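Local coordinates for Low molecular weight phosphotyrosine phosphatase family protein (Streptococcus pyogenes, PDB 5GOT) that probably hydrolyses phosphotyrosine in proteins, as a low molecular weight protein tyrosine phosphatase, at residues V21-V26 / M31-R36; S53-K56 / N61-I64. One frame throughout, in Å; residues are numbered along the deposited sequence.

Contact 1. Residues V21-V26 / M31-R36; sequences VMKSIV and MMIESR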
loop_
_atom_site.group_PDB
_atom_site.type_symbol
_atom_site.label_atom_id
_atom_site.label_comp_id
_atom_site.label_asym_id
_atom_site.label_seq_id
_atom_site.Cartn_x
_atom_site.Cartn_y
_atom_site.Cartn_z
ATOM N N VAL A 21 -2.556 -3.649 6.742
ATOM C CA VAL A 21 -2.180 -5.058 6.805
ATOM C C VAL A 21 -0.665 -5.184 6.977
ATOM O O VAL A 21 -0.180 -5.942 7.825
ATOM C CB VAL A 21 -2.683 -5.822 5.567
ATOM C CG1 VAL A 21 -2.147 -7.251 5.567
ATOM C CG2 VAL A 21 -4.215 -5.848 5.530
ATOM N N MET A 22 0.110 -4.417 6.200
ATOM C CA MET A 22 1.561 -4.464 6.365
ATOM C C MET A 22 1.961 -4.024 7.770
ATOM O O MET A 22 2.841 -4.629 8.397
ATOM C CB MET A 22 2.250 -3.583 5.320
ATOM C CG MET A 22 3.750 -3.830 5.214
ATOM S SD MET A 22 4.062 -5.367 4.369
ATOM C CE MET A 22 5.829 -5.580 4.656
ATOM N N LYS A 23 1.307 -2.985 8.292
ATOM C CA LYS A 23 1.615 -2.523 9.636
ATOM C C LYS A 23 1.299 -3.574 10.687
ATOM O O LYS A 23 1.885 -3.542 11.775
ATOM C CB LYS A 23 0.855 -1.233 9.937
ATOM C CG LYS A 23 1.430 -0.012 9.247
ATOM C CD LYS A 23 0.666 1.233 9.658
ATOM C CE LYS A 23 1.439 2.499 9.339
ATOM N NZ LYS A 23 0.546 3.671 9.233
ATOM N N SER A 24 0.412 -4.519 10.381
ATOM C CA SER A 24 0.076 -5.548 11.348
ATOM C C SER A 24 1.097 -6.674 11.393
ATOM O O SER A 24 1.026 -7.508 12.301
ATOM C CB SER A 24 -1.318 -6.124 11.053
ATOM O OG SER A 24 -1.286 -7.100 10.016
ATOM N N ILE A 25 2.037 -6.733 10.446
ATOM C CA ILE A 25 2.995 -7.828 10.394
ATOM C C ILE A 25 4.436 -7.368 10.565
ATOM O O ILE A 25 5.335 -8.205 10.598
ATOM C CB ILE A 25 2.849 -8.660 9.102
ATOM C CG1 ILE A 25 3.139 -7.822 7.857
ATOM C CG2 ILE A 25 1.460 -9.297 9.020
ATOM C CD1 ILE A 25 3.363 -8.668 6.607
ATOM N N VAL A 26 4.687 -6.067 10.705
ATOM C CA VAL A 26 6.043 -5.580 10.936
ATOM C C VAL A 26 5.979 -4.309 11.776
ATOM O O VAL A 26 5.049 -3.506 11.649
ATOM C CB VAL A 26 6.790 -5.365 9.596
ATOM C CG1 VAL A 26 6.095 -4.334 8.736
ATOM C CG2 VAL A 26 8.213 -4.952 9.846
ATOM N N MET A 31 10.107 -0.688 10.002
ATOM C CA MET A 31 9.611 -0.257 8.698
ATOM C C MET A 31 8.595 0.864 8.864
ATOM O O MET A 31 7.690 0.778 9.702
ATOM C CB MET A 31 8.990 -1.425 7.921
ATOM C CG MET A 31 8.710 -1.104 6.459
ATOM S SD MET A 31 7.851 -2.425 5.577
ATOM C CE MET A 31 9.065 -3.737 5.601
ATOM N N MET A 32 8.746 1.914 8.067
ATOM C CA MET A 32 7.819 3.034 8.068
ATOM C C MET A 32 6.902 2.889 6.860
ATOM O O MET A 32 7.378 2.743 5.730
ATOM C CB MET A 32 8.582 4.361 8.036
ATOM C CG MET A 32 7.725 5.619 8.133
ATOM S SD MET A 32 7.382 6.354 6.518
ATOM C CE MET A 32 7.216 8.085 6.943
ATOM N N ILE A 33 5.592 2.892 7.101
ATOM C CA ILE A 33 4.612 2.474 6.101
ATOM C C ILE A 33 3.520 3.524 6.016
ATOM O O ILE A 33 2.954 3.919 7.041
ATOM C CB ILE A 33 4.013 1.096 6.433
ATOM C CG1 ILE A 33 5.114 0.043 6.530
ATOM C CG2 ILE A 33 3.030 0.675 5.361
ATOM C CD1 ILE A 33 4.698 -1.179 7.293
ATOM N N GLU A 34 3.246 3.991 4.799
ATOM C CA GLU A 34 2.186 4.949 4.517
ATOM C C GLU A 34 1.530 4.546 3.201
ATOM O O GLU A 34 1.927 3.562 2.569
ATOM C CB GLU A 34 2.723 6.383 4.473
ATOM C CG GLU A 34 3.164 6.892 5.848
ATOM C CD GLU A 34 3.322 8.398 5.893
ATOM O OE1 GLU A 34 4.079 8.904 6.752
ATOM O OE2 GLU A 34 2.699 9.076 5.052
ATOM N N SER A 35 0.506 5.294 2.791
ATOM C CA SER A 35 -0.141 5.062 1.507
ATOM C C SER A 35 -0.570 6.390 0.897
ATOM O O SER A 35 -0.748 7.394 1.595
ATOM C CB SER A 35 -1.343 4.101 1.627
ATOM O OG SER A 35 -2.371 4.621 2.476
ATOM N N ARG A 36 -0.720 6.388 -0.427
ATOM C CA ARG A 36 -1.047 7.602 -1.164
ATOM C C ARG A 36 -1.886 7.263 -2.387
ATOM O O ARG A 36 -2.017 6.097 -2.784
ATOM C CB ARG A 36 0.214 8.346 -1.630
ATOM C CG ARG A 36 1.111 8.861 -0.534
ATOM C CD ARG A 36 0.626 10.178 0.071
ATOM N NE ARG A 36 1.668 10.696 0.946
ATOM C CZ ARG A 36 1.862 10.280 2.193
ATOM N NH1 ARG A 36 1.060 9.360 2.724
ATOM N NH2 ARG A 36 2.859 10.783 2.908
HETATM O O HOH W 1 2.565 5.632 9.285
#
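Ile33 CD1 meets two apolar side chains of segment 21-26, 3.5 Å from Met22 CG and 3.7 Å from Val26 CG1, the first of these tighter than usual carbon contact. The methyl gets there because Ile33 CG1 stands anti to its own carbonyl carbon (chi1 -58°) and the chain then runs out nearly straight, crossing the Met22 side chain at about a right angle. Met22 bends at chi2 (74°), which carries its thioether past Ile33 to a second meeting, with Met22 CE 3.8 Å from Met31 CE. The extended first two torsions of Met31 carry its sulfur to Val26, with Val26 CG1 4.1 Å from Met31 SD, and the turn at chi3 (-65°) brings Met31 CE to Met22. Polar contact is confined to Lys23, whose extended chain slides past Ile33 in the opposite direction. One water bridges the pair, accepting from Lys23 NZ at 2.8 Å and donating to Ile33 O at 2.8 Å, while the ammonium also makes a salt bridge with Glu19. The contact belongs to the beta-alpha-beta unit of strand 2-8, helix 14-23 and strand 31-37: Phe6 of the adjacent parallel strand touches Met22 and Ile33, and helix 122-140 meets Met22 through Cys133 and Val26 through Leu137.

Contact 2. Residues S53-K56 / N61-I64; sequences SILK and NYDI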
loop_
_atom_site.group_PDB
_atom_site.type_symbol
_atom_site.label_atom_id
_atom_site.label_comp_id
_atom_site.label_asym_id
_atom_site.label_seq_id
_atom_site.Cartn_x
_atom_site.Cartn_y
_atom_site.Cartn_z
ATOM N N SER A 53 -14.537 -2.285 6.728
ATOM C CA SER A 53 -15.231 -3.497 7.151
ATOM C C SER A 53 -14.302 -4.701 7.142
ATOM O O SER A 53 -14.301 -5.510 8.081
ATOM C CB SER A 53 -16.433 -3.747 6.245
ATOM O OG SER A 53 -17.052 -4.975 6.580
ATOM N N ILE A 54 -13.505 -4.844 6.085
ATOM C CA ILE A 54 -12.566 -5.955 6.016
ATOM C C ILE A 54 -11.594 -5.910 7.187
ATOM O O ILE A 54 -11.350 -6.929 7.847
ATOM C CB ILE A 54 -11.834 -5.946 4.661
ATOM C CG1 ILE A 54 -12.527 -6.922 3.724
ATOM C CG2 ILE A 54 -10.368 -6.273 4.825
ATOM C CD1 ILE A 54 -12.502 -8.358 4.218
ATOM N N LEU A 55 -11.030 -4.729 7.472
ATOM C CA LEU A 55 -10.014 -4.638 8.517
ATOM C C LEU A 55 -10.611 -4.939 9.888
ATOM O O LEU A 55 -9.973 -5.599 10.720
ATOM C CB LEU A 55 -9.347 -3.255 8.498
ATOM C CG LEU A 55 -8.547 -2.812 7.253
ATOM C CD1 LEU A 55 -8.185 -1.341 7.342
ATOM C CD2 LEU A 55 -7.285 -3.646 7.032
ATOM N N LYS A 56 -11.834 -4.466 10.144
ATOM C CA LYS A 56 -12.496 -4.789 11.404
ATOM C C LYS A 56 -12.728 -6.289 11.522
ATOM O O LYS A 56 -12.452 -6.891 12.566
ATOM C CB LYS A 56 -13.818 -4.029 11.519
ATOM C CG LYS A 56 -13.700 -2.513 11.681
ATOM C CD LYS A 56 -15.054 -1.943 12.134
ATOM C CE LYS A 56 -15.141 -0.432 12.030
ATOM N NZ LYS A 56 -16.275 0.005 11.158
ATOM N N ASN A 61 -5.790 -3.409 13.229
ATOM C CA ASN A 61 -5.852 -2.027 13.677
ATOM C C ASN A 61 -5.611 -1.089 12.505
ATOM O O ASN A 61 -4.841 -1.401 11.590
ATOM C CB ASN A 61 -4.817 -1.768 14.774
ATOM C CG ASN A 61 -5.101 -2.550 16.046
ATOM O OD1 ASN A 61 -6.221 -3.013 16.269
ATOM N ND2 ASN A 61 -4.083 -2.700 16.890
ATOM N N TYR A 62 -6.298 0.052 12.519
ATOM C CA TYR A 62 -6.010 1.100 11.557
ATOM C C TYR A 62 -6.337 2.450 12.168
ATOM O O TYR A 62 -7.058 2.549 13.165
ATOM C CB TYR A 62 -6.765 0.907 10.239
ATOM C CG TYR A 62 -8.272 1.018 10.302
ATOM C CD1 TYR A 62 -9.057 -0.104 10.546
ATOM C CD2 TYR A 62 -8.917 2.238 10.087
ATOM C CE1 TYR A 62 -10.446 -0.020 10.584
ATOM C CE2 TYR A 62 -10.311 2.330 10.122
ATOM C CZ TYR A 62 -11.063 1.197 10.372
ATOM O OH TYR A 62 -12.440 1.266 10.409
ATOM N N ASP A 63 -5.790 3.490 11.544
ATOM C CA ASP A 63 -5.931 4.865 12.009
ATOM C C ASP A 63 -7.229 5.415 11.437
ATOM O O ASP A 63 -7.318 5.669 10.230
ATOM C CB ASP A 63 -4.725 5.696 11.566
ATOM C CG ASP A 63 -4.649 7.062 12.240
ATOM O OD1 ASP A 63 -5.674 7.563 12.760
ATOM O OD2 ASP A 63 -3.544 7.646 12.241
ATOM N N ILE A 64 -8.235 5.600 12.299
ATOM C CA ILE A 64 -9.524 6.107 11.839
ATOM C C ILE A 64 -9.401 7.503 11.253
ATOM O O ILE A 64 -10.276 7.942 10.499
ATOM C CB ILE A 64 -10.563 6.094 12.986
ATOM C CG1 ILE A 64 -10.139 7.045 14.115
ATOM C CG2 ILE A 64 -10.754 4.678 13.507
ATOM C CD1 ILE A 64 -11.249 7.341 15.116
#
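Leu55 and Tyr62 supply the apolar part of this contact. Leu55 CD1 is the nearest atom to the ring, 3.5 Å from Tyr62 CD1 and 3.8 Å from Tyr62 CG, and its approach is oblique to the aromatic plane. Leu55 CB adds a second point, 3.8 Å from Tyr62 CD1, so the leucine follows one side of the ring from CG towards CE1. Tyr62 CG sits between its own backbone N and carbonyl carbon (chi1 66°), which sends the axis from CB to OH towards helix 49-57; chi2 (-90°) sets the ring's rotation about that axis, and with it the oblique approach of Leu55 CD1 and the edge position of Lys56 CG. Within this low molecular weight phosphatase fold, the chain leaving helix 49-57 doubles back so that residues 61-64 lie against the helix just left, Leu55 CA and Asn61 CA being 7.1 Å apart. Helix 14-23 also packs here, Val21 against Leu55 and Phe20 against Tyr62. The polar end of the tyrosine is treated differently: Tyr62 OH is hydrogen-bonded to Gln52 OE1, one turn before Lys56 on the same helix. Lys56 contributes chiefly its aliphatic chain, with CG near the ring plane and Lys56 CE 3.6 Å from Tyr62 OH. The bend at chi4 (122°) leaves Lys56 NZ 4.1 Å from Tyr62 OH, a separation too long for a hydrogen bond.

Contact 1 is buried, its centre about 7 Å from the centre of the chain, whereas contact 2, about 14 Å from that centre, is only partly buried. They share no element: contact 1 joins helix 14-23 to edge strand 31-37, contact 2 joins helix 49-57 to its following loop. Helix 14-23 nevertheless links them, since Val21 CG2 lies 4.1 Å from Leu55 CD2. The chemistry follows position. The inner contact relies on methionine and branched aliphatic chains, with a water-bridged lysine at its exposed margin; the outer one sets a leucine and a lysine chain against a single aromatic ring and buries less surface, 183 against 291 Å².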